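Local coordinates for protein PorB (Corynebacterium glutamicum, PDB 2VQG) that probably forms an anion-selective channel, as a putative alpha-helical porin of the corynebacterial cell envelope, at residues Pro15-Val20 / Ala78-Leu83; Ala32-Glu37 / Ala45-Ala50. One frame throughout, in Å; residues are numbered along the deposited sequence.

How the interactions relate
Interaction 1 is a surface contact and interaction 2 is partly buried, their centres about 17 Å apart. They lie at opposite ends of helix 19-31, one each: residues 15-20 lead into its start, where they meet the C-terminal end of helix 61-80, while residues 32-37 leave its far end and fold against helix 41-52. The chemistry follows the place. Interaction 1 mixes an aromatic face, a sulfur and a bridging water, and sits beside a disulfide; interaction 2 is aliphatic packing, with zinc-binding carboxylates farther along its loop. The two meet directly where the carbonyl O of L83 packs 3.8 Å from CD1 of L35.

Interaction 1: residues Pro15-Val20 / Ala78-Leu83; sequences PQYNWV and AQTCGL
Y17 reaches across to T80 and C81 with its ring, and the neighbours change from atom to atom along it. CB leaves the backbone toward residues 78-83, and chi1 of -66° sets CG anti to the carbonyl carbon and carries the ring across to the end of helix 61-80; chi2 of -69° then turns one face to T80. The methyl CG2 of T80 sits over that face in a CH-pi contact, 3.9 Å from the centroid of the Y17 ring and only 13° off its normal. CD1 is shared: Y17 CD1 lies 3.8 Å from T80 CG2 and equally 3.8 Å from C81 SG, but the sulfur comes in at the ring edge, in plane, as a sulfur-aromatic contact. CE1 still lies under the T80 side chain, with Y17 CE1 4.0 Å from T80 CB. At the tip, a water joins the two hydroxyls, 3.1 Å from Y17 OH and 2.7 Å from T80 OG1; the latter is also hydrogen-bonded to the carbonyl O of D76, one turn back.

Both backbones are changing course here. N18 is the N-cap of helix 19-31, its OD1 accepting from A21 N and, weakly, from V20 N, while G82 closes helix 61-80 in a Schellman motif. The disulfide from C81 to C22 then ties the first turn of helix 19-31 covalently to the end of helix 61-80, with C81 also packing on L25.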
ATOM      1  N   PRO A  15       3.055  18.780   3.842  1.00 35.42           N
ATOM      2  CA  PRO A  15       1.618  18.536   4.038  1.00 34.38           C
ATOM      3  C   PRO A  15       1.239  17.131   3.574  1.00 33.48           C
ATOM      4  O   PRO A  15       0.183  16.609   3.950  1.00 33.95           O
ATOM      5  CB  PRO A  15       0.949  19.574   3.123  1.00 34.79           C
ATOM      6  CG  PRO A  15       1.993  20.600   2.849  1.00 34.89           C
ATOM      7  CD  PRO A  15       3.311  19.909   2.924  1.00 35.36           C
ATOM      8  N   GLN A  16       2.104  16.524   2.771  1.00 31.27           N
ATOM      9  CA  GLN A  16       1.861  15.174   2.304  1.00 29.45           C
ATOM     10  C   GLN A  16       1.763  14.162   3.441  1.00 26.23           C
ATOM     11  O   GLN A  16       1.210  13.084   3.233  1.00 26.45           O
ATOM     12  CB  GLN A  16       2.897  14.736   1.254  1.00 29.81           C
ATOM     13  CG  GLN A  16       4.350  15.094   1.569  1.00 31.46           C
ATOM     14  CD  GLN A  16       5.307  14.796   0.415  1.00 32.15           C
ATOM     15  OE1 GLN A  16       4.880  14.487  -0.701  1.00 35.75           O
ATOM     16  NE2 GLN A  16       6.610  14.903   0.681  1.00 34.30           N
ATOM     17  N   TYR A  17       2.288  14.481   4.631  1.00 22.25           N
ATOM     18  CA  TYR A  17       2.137  13.523   5.741  1.00 19.09           C
ATOM     19  C   TYR A  17       1.382  14.077   6.956  1.00 16.57           C
ATOM     20  O   TYR A  17       1.562  13.594   8.067  1.00 15.89           O
ATOM     21  CB  TYR A  17       3.480  12.887   6.144  1.00 20.36           C
ATOM     22  CG  TYR A  17       4.067  12.010   5.045  1.00 21.21           C
ATOM     23  CD1 TYR A  17       3.459  10.802   4.686  1.00 21.98           C
ATOM     24  CD2 TYR A  17       5.223  12.396   4.358  1.00 24.30           C
ATOM     25  CE1 TYR A  17       3.989   9.990   3.662  1.00 25.11           C
ATOM     26  CE2 TYR A  17       5.760  11.586   3.326  1.00 23.73           C
ATOM     27  CZ  TYR A  17       5.141  10.398   2.992  1.00 25.08           C
ATOM     28  OH  TYR A  17       5.658   9.586   1.983  1.00 25.78           O
ATOM     29  N   ASN A  18       0.548  15.083   6.744  1.00 13.40           N
ATOM     30  CA  ASN A  18      -0.303  15.575   7.828  1.00 12.29           C
ATOM     31  C   ASN A  18      -1.499  14.621   8.008  1.00 11.24           C
ATOM     32  O   ASN A  18      -1.678  13.681   7.226  1.00 10.57           O
ATOM     33  CB  ASN A  18      -0.741  17.023   7.614  1.00 12.87           C
ATOM     34  CG  ASN A  18      -1.634  17.206   6.385  1.00 17.06           C
ATOM     35  OD1 ASN A  18      -2.493  16.393   6.109  1.00 16.67           O
ATOM     36  ND2 ASN A  18      -1.422  18.298   5.656  1.00 23.54           N
ATOM     37  N   TRP A  19      -2.288  14.842   9.050  1.00  9.94           N
ATOM     38  CA  TRP A  19      -3.327  13.872   9.408  1.00 10.61           C
ATOM     39  C   TRP A  19      -4.412  13.809   8.349  1.00 10.60           C
ATOM     40  O   TRP A  19      -5.103  12.804   8.241  1.00  9.37           O
ATOM     41  CB  TRP A  19      -3.934  14.230  10.768  1.00 10.99           C
ATOM     42  CG  TRP A  19      -4.743  15.533  10.796  1.00 11.14           C
ATOM     43  CD1 TRP A  19      -4.293  16.789  11.101  1.00 12.08           C
ATOM     44  CD2 TRP A  19      -6.140  15.639  10.589  1.00 10.64           C
ATOM     45  NE1 TRP A  19      -5.345  17.691  11.087  1.00 11.26           N
ATOM     46  CE2 TRP A  19      -6.489  17.005  10.757  1.00 11.63           C
ATOM     47  CE3 TRP A  19      -7.136  14.721  10.219  1.00 11.33           C
ATOM     48  CZ2 TRP A  19      -7.808  17.471  10.596  1.00 13.18           C
ATOM     49  CZ3 TRP A  19      -8.465  15.180  10.061  1.00 11.55           C
ATOM     50  CH2 TRP A  19      -8.781  16.549  10.254  1.00 12.10           C
ATOM     51  N   VAL A  20      -4.567  14.898   7.592  1.00  8.93           N
ATOM     52  CA  VAL A  20      -5.610  14.925   6.524  1.00  9.52           C
ATOM     53  C   VAL A  20      -5.149  14.037   5.393  1.00 10.08           C
ATOM     54  O   VAL A  20      -5.900  13.166   4.956  1.00  9.57           O
ATOM     55  CB  VAL A  20      -5.942  16.335   6.079  1.00  8.96           C
ATOM     56  CG1 VAL A  20      -6.967  16.358   4.891  1.00  9.56           C
ATOM     57  CG2 VAL A  20      -6.523  17.098   7.263  1.00 10.73           C
ATOM     58  N   ALA A  78       2.025   4.367   3.862  1.00 15.98           N
ATOM     59  CA  ALA A  78       1.125   4.009   4.952  1.00 15.86           C
ATOM     60  C   ALA A  78       1.850   3.875   6.299  1.00 15.54           C
ATOM     61  O   ALA A  78       1.343   4.327   7.332  1.00 15.68           O
ATOM     62  CB  ALA A  78       0.401   2.750   4.634  1.00 15.63           C
ATOM     63  N   GLN A  79       3.033   3.275   6.291  1.00 15.31           N
ATOM     64  CA  GLN A  79       3.799   3.131   7.533  1.00 15.23           C
ATOM     65  C   GLN A  79       4.204   4.493   8.072  1.00 15.45           C
ATOM     66  O   GLN A  79       4.086   4.757   9.279  1.00 15.65           O
ATOM     67  CB  GLN A  79       5.022   2.239   7.329  1.00 15.96           C
ATOM     68  CG  GLN A  79       5.759   1.960   8.629  1.00 15.50           C
ATOM     69  CD  GLN A  79       7.029   1.167   8.425  1.00 17.70           C
ATOM     70  OE1 GLN A  79       7.095   0.301   7.546  1.00 18.86           O
ATOM     71  NE2 GLN A  79       8.050   1.444   9.249  1.00 17.20           N
ATOM     72  N   THR A  80       4.656   5.369   7.174  1.00 15.25           N
ATOM     73  CA  THR A  80       5.023   6.733   7.546  1.00 15.72           C
ATOM     74  C   THR A  80       3.834   7.438   8.186  1.00 15.19           C
ATOM     75  O   THR A  80       3.991   8.172   9.179  1.00 13.49           O
ATOM     76  CB  THR A  80       5.567   7.521   6.333  1.00 16.82           C
ATOM     77  OG1 THR A  80       6.696   6.809   5.792  1.00 17.51           O
ATOM     78  CG2 THR A  80       6.047   8.905   6.766  1.00 17.48           C
ATOM     79  N   CYS A  81       2.647   7.165   7.646  1.00 13.39           N
ATOM     80  CA  CYS A  81       1.387   7.716   8.162  1.00 15.11           C
ATOM     81  C   CYS A  81       0.900   7.046   9.457  1.00 15.59           C
ATOM     82  O   CYS A  81      -0.177   7.392   9.954  1.00 15.85           O
ATOM     83  CB  CYS A  81       0.272   7.629   7.083  1.00 14.04           C
ATOM     84  SG  CYS A  81       0.315   8.941   5.885  1.00 15.94           S
ATOM     85  N   GLY A  82       1.676   6.079   9.953  1.00 15.71           N
ATOM     86  CA  GLY A  82       1.384   5.324  11.185  1.00 16.87           C
ATOM     87  C   GLY A  82       0.263   4.307  11.073  1.00 18.11           C
ATOM     88  O   GLY A  82      -0.339   3.939  12.086  1.00 18.50           O
ATOM     89  N   LEU A  83       0.007   3.828   9.847  1.00 17.63           N
ATOM     90  CA  LEU A  83      -1.118   2.938   9.559  1.00 18.82           C
ATOM     91  C   LEU A  83      -0.794   1.446   9.659  1.00 19.15           C
ATOM     92  O   LEU A  83      -1.698   0.620   9.813  1.00 20.36           O
ATOM     93  CB  LEU A  83      -1.680   3.266   8.156  1.00 18.43           C
ATOM     94  CG  LEU A  83      -2.014   4.740   7.886  1.00 17.77           C
ATOM     95  CD1 LEU A  83      -2.612   4.951   6.485  1.00 17.39           C
ATOM     96  CD2 LEU A  83      -2.958   5.305   8.978  1.00 20.05           C
TER
HETATM   97  O   HOH W   1       6.988   7.051   3.073  1.00 40.13           O

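Interaction 2: residues Ala32-Glu37 / Ala45-Ala50; sequences AGVLEE and AEAIAA. With ZN (zinc ion), chain O; ZN (zinc ion), chain K.
V34 makes the contact with both branches, against A47 and I48 of helix 41-52. CG1 lies over the helix backbone, with V34 CG1 3.6 Å from the carbonyl O of A47. CG2 turns to the neighbouring side chain, where V34 CG2 meets I48 CG1 at 3.9 Å, the two side chains crossing at about a right angle. Between these, V34 CB stands 4.1 Å from A47 CB. The methyl of A47 also meets the loop backbone: V34 O is 3.7 Å from A47 CB. The valine torsion, chi1 -64°, sets CG1 anti to its own carbonyl carbon and directs the two methyls to these separate partners.

This is the loop of a helix-loop-helix connection: G33, with positive phi, ends helix 19-31 in a Schellman motif, and the chain then runs on to helix 41-52. V34 fills the junction, touching L29 of the first helix and L44 and K51 of the second, while I48 continues the apolar layer onto A71 and L74 of helix 61-80. Q39 holds the loop on two sides of L35, its NE2 bonded to V34 O and its OE1 to E36 N.

Farther along, E36 grips a zinc ion with both carboxylate oxygens, OE1 at 2.2 Å and OE2 at 2.4 Å from the metal; a water and two atoms from elsewhere in the structure add to the site. E37 binds a different zinc ion through OE2 at 2.2 Å.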
ATOM      1  N   ALA A  32     -10.650   0.109  -0.184  1.00 13.50           N
ATOM      2  CA  ALA A  32     -10.100  -0.780  -1.202  1.00 15.26           C
ATOM      3  C   ALA A  32      -9.928  -2.219  -0.693  1.00 16.06           C
ATOM      4  O   ALA A  32      -9.604  -3.131  -1.489  1.00 17.74           O
ATOM      5  CB  ALA A  32      -8.763  -0.235  -1.708  1.00 16.04           C
ATOM      6  N   GLY A  33     -10.151  -2.429   0.599  1.00 16.64           N
ATOM      7  CA  GLY A  33     -10.086  -3.763   1.205  1.00 18.10           C
ATOM      8  C   GLY A  33      -8.682  -4.310   1.417  1.00 19.05           C
ATOM      9  O   GLY A  33      -8.507  -5.525   1.487  1.00 19.63           O
ATOM     10  N   VAL A  34      -7.682  -3.427   1.505  1.00 18.46           N
ATOM     11  CA  VAL A  34      -6.278  -3.855   1.643  1.00 19.15           C
ATOM     12  C   VAL A  34      -5.681  -3.566   3.024  1.00 19.73           C
ATOM     13  O   VAL A  34      -4.764  -4.265   3.470  1.00 20.33           O
ATOM     14  CB  VAL A  34      -5.342  -3.281   0.536  1.00 18.29           C
ATOM     15  CG1 VAL A  34      -5.723  -3.804  -0.858  1.00 19.31           C
ATOM     16  CG2 VAL A  34      -5.315  -1.725   0.544  1.00 18.65           C
ATOM     17  N   LEU A  35      -6.209  -2.564   3.718  1.00 20.16           N
ATOM     18  CA  LEU A  35      -5.695  -2.222   5.045  1.00 21.73           C
ATOM     19  C   LEU A  35      -6.526  -2.842   6.146  1.00 24.39           C
ATOM     20  O   LEU A  35      -7.765  -2.746   6.111  1.00 25.04           O
ATOM     21  CB  LEU A  35      -5.663  -0.696   5.232  1.00 21.47           C
ATOM     22  CG  LEU A  35      -5.156  -0.122   6.561  1.00 20.30           C
ATOM     23  CD1 LEU A  35      -3.694  -0.444   6.791  1.00 18.98           C
ATOM     24  CD2 LEU A  35      -5.361   1.381   6.519  1.00 20.87           C
ATOM     25  N   GLU A  36      -5.834  -3.462   7.106  1.00 26.49           N
ATOM     26  CA  GLU A  36      -6.445  -3.981   8.328  1.00 29.14           C
ATOM     27  C   GLU A  36      -5.585  -3.794   9.590  1.00 29.88           C
ATOM     28  O   GLU A  36      -4.489  -3.226   9.544  1.00 29.94           O
ATOM     29  CB  GLU A  36      -6.803  -5.447   8.165  1.00 29.76           C
ATOM     30  CG  GLU A  36      -5.611  -6.387   8.094  1.00 32.78           C
ATOM     31  CD  GLU A  36      -6.025  -7.754   7.618  1.00 38.09           C
ATOM     32  OE1 GLU A  36      -7.047  -7.831   6.882  1.00 41.40           O
ATOM     33  OE2 GLU A  36      -5.343  -8.757   7.967  1.00 39.93           O
ATOM     34  N   GLU A  37      -6.102  -4.325  10.699  1.00 30.35           N
ATOM     35  CA  GLU A  37      -5.582  -4.114  12.030  1.00 31.41           C
ATOM     36  C   GLU A  37      -4.366  -4.996  12.337  1.00 31.22           C
ATOM     37  O   GLU A  37      -4.329  -6.175  11.967  1.00 31.23           O
ATOM     38  CB  GLU A  37      -6.699  -4.403  13.029  1.00 32.09           C
ATOM     39  CG  GLU A  37      -6.462  -3.852  14.408  1.00 35.55           C
ATOM     40  CD  GLU A  37      -6.261  -2.360  14.380  1.00 39.64           C
ATOM     41  OE1 GLU A  37      -6.945  -1.689  13.570  1.00 41.88           O
ATOM     42  OE2 GLU A  37      -5.412  -1.861  15.154  1.00 41.16           O
ATOM     43  N   ALA A  45       1.590  -4.411   1.701  1.00 17.57           N
ATOM     44  CA  ALA A  45       2.165  -4.387   0.356  1.00 18.40           C
ATOM     45  C   ALA A  45       1.653  -5.587  -0.438  1.00 18.22           C
ATOM     46  O   ALA A  45       1.293  -5.456  -1.604  1.00 17.95           O
ATOM     47  CB  ALA A  45       3.679  -4.404   0.413  1.00 18.25           C
ATOM     48  N   GLU A  46       1.617  -6.751   0.211  1.00 18.46           N
ATOM     49  CA  GLU A  46       1.139  -7.973  -0.445  1.00 18.85           C
ATOM     50  C   GLU A  46      -0.325  -7.892  -0.803  1.00 17.85           C
ATOM     51  O   GLU A  46      -0.737  -8.352  -1.872  1.00 17.02           O
ATOM     52  CB  GLU A  46       1.373  -9.188   0.440  1.00 19.31           C
ATOM     53  CG  GLU A  46       2.824  -9.499   0.570  1.00 23.44           C
ATOM     54  CD  GLU A  46       3.083 -10.813   1.265  1.00 29.74           C
ATOM     55  OE1 GLU A  46       2.254 -11.247   2.111  1.00 32.98           O
ATOM     56  OE2 GLU A  46       4.143 -11.396   0.968  1.00 32.17           O
ATOM     57  N   ALA A  47      -1.111  -7.302   0.094  1.00 17.08           N
ATOM     58  CA  ALA A  47      -2.526  -7.142  -0.152  1.00 16.46           C
ATOM     59  C   ALA A  47      -2.792  -6.179  -1.309  1.00 16.02           C
ATOM     60  O   ALA A  47      -3.672  -6.446  -2.150  1.00 16.33           O
ATOM     61  CB  ALA A  47      -3.257  -6.710   1.123  1.00 16.18           C
ATOM     62  N   ILE A  48      -2.043  -5.070  -1.360  1.00 15.51           N
ATOM     63  CA  ILE A  48      -2.167  -4.122  -2.484  1.00 14.94           C
ATOM     64  C   ILE A  48      -1.797  -4.818  -3.810  1.00 15.22           C
ATOM     65  O   ILE A  48      -2.548  -4.762  -4.801  1.00 14.40           O
ATOM     66  CB  ILE A  48      -1.287  -2.868  -2.271  1.00 15.66           C
ATOM     67  CG1 ILE A  48      -1.805  -2.064  -1.064  1.00 13.94           C
ATOM     68  CG2 ILE A  48      -1.273  -1.987  -3.569  1.00 14.93           C
ATOM     69  CD1 ILE A  48      -0.828  -0.954  -0.595  1.00 15.06           C
ATOM     70  N   ALA A  49      -0.664  -5.516  -3.811  1.00 15.25           N
ATOM     71  CA  ALA A  49      -0.214  -6.223  -5.023  1.00 15.10           C
ATOM     72  C   ALA A  49      -1.255  -7.233  -5.519  1.00 15.13           C
ATOM     73  O   ALA A  49      -1.503  -7.350  -6.721  1.00 15.06           O
ATOM     74  CB  ALA A  49       1.150  -6.947  -4.754  1.00 15.72           C
ATOM     75  N   ALA A  50      -1.849  -7.977  -4.593  1.00 15.18           N
ATOM     76  CA  ALA A  50      -2.845  -8.979  -4.956  1.00 15.22           C
ATOM     77  C   ALA A  50      -4.026  -8.312  -5.679  1.00 15.52           C
ATOM     78  O   ALA A  50      -4.505  -8.825  -6.702  1.00 14.76           O
ATOM     79  CB  ALA A  50      -3.307  -9.720  -3.751  1.00 14.77           C
TER
HETATM   80 ZN    ZN O1094      -6.685  -9.953   6.411  0.50 37.39          ZN
HETATM   81 ZN    ZN K1090      -5.285   0.321  14.693  0.90 54.34          ZN
HETATM   82  O   HOH W   2      -5.628 -11.663   7.809  1.00 45.84           O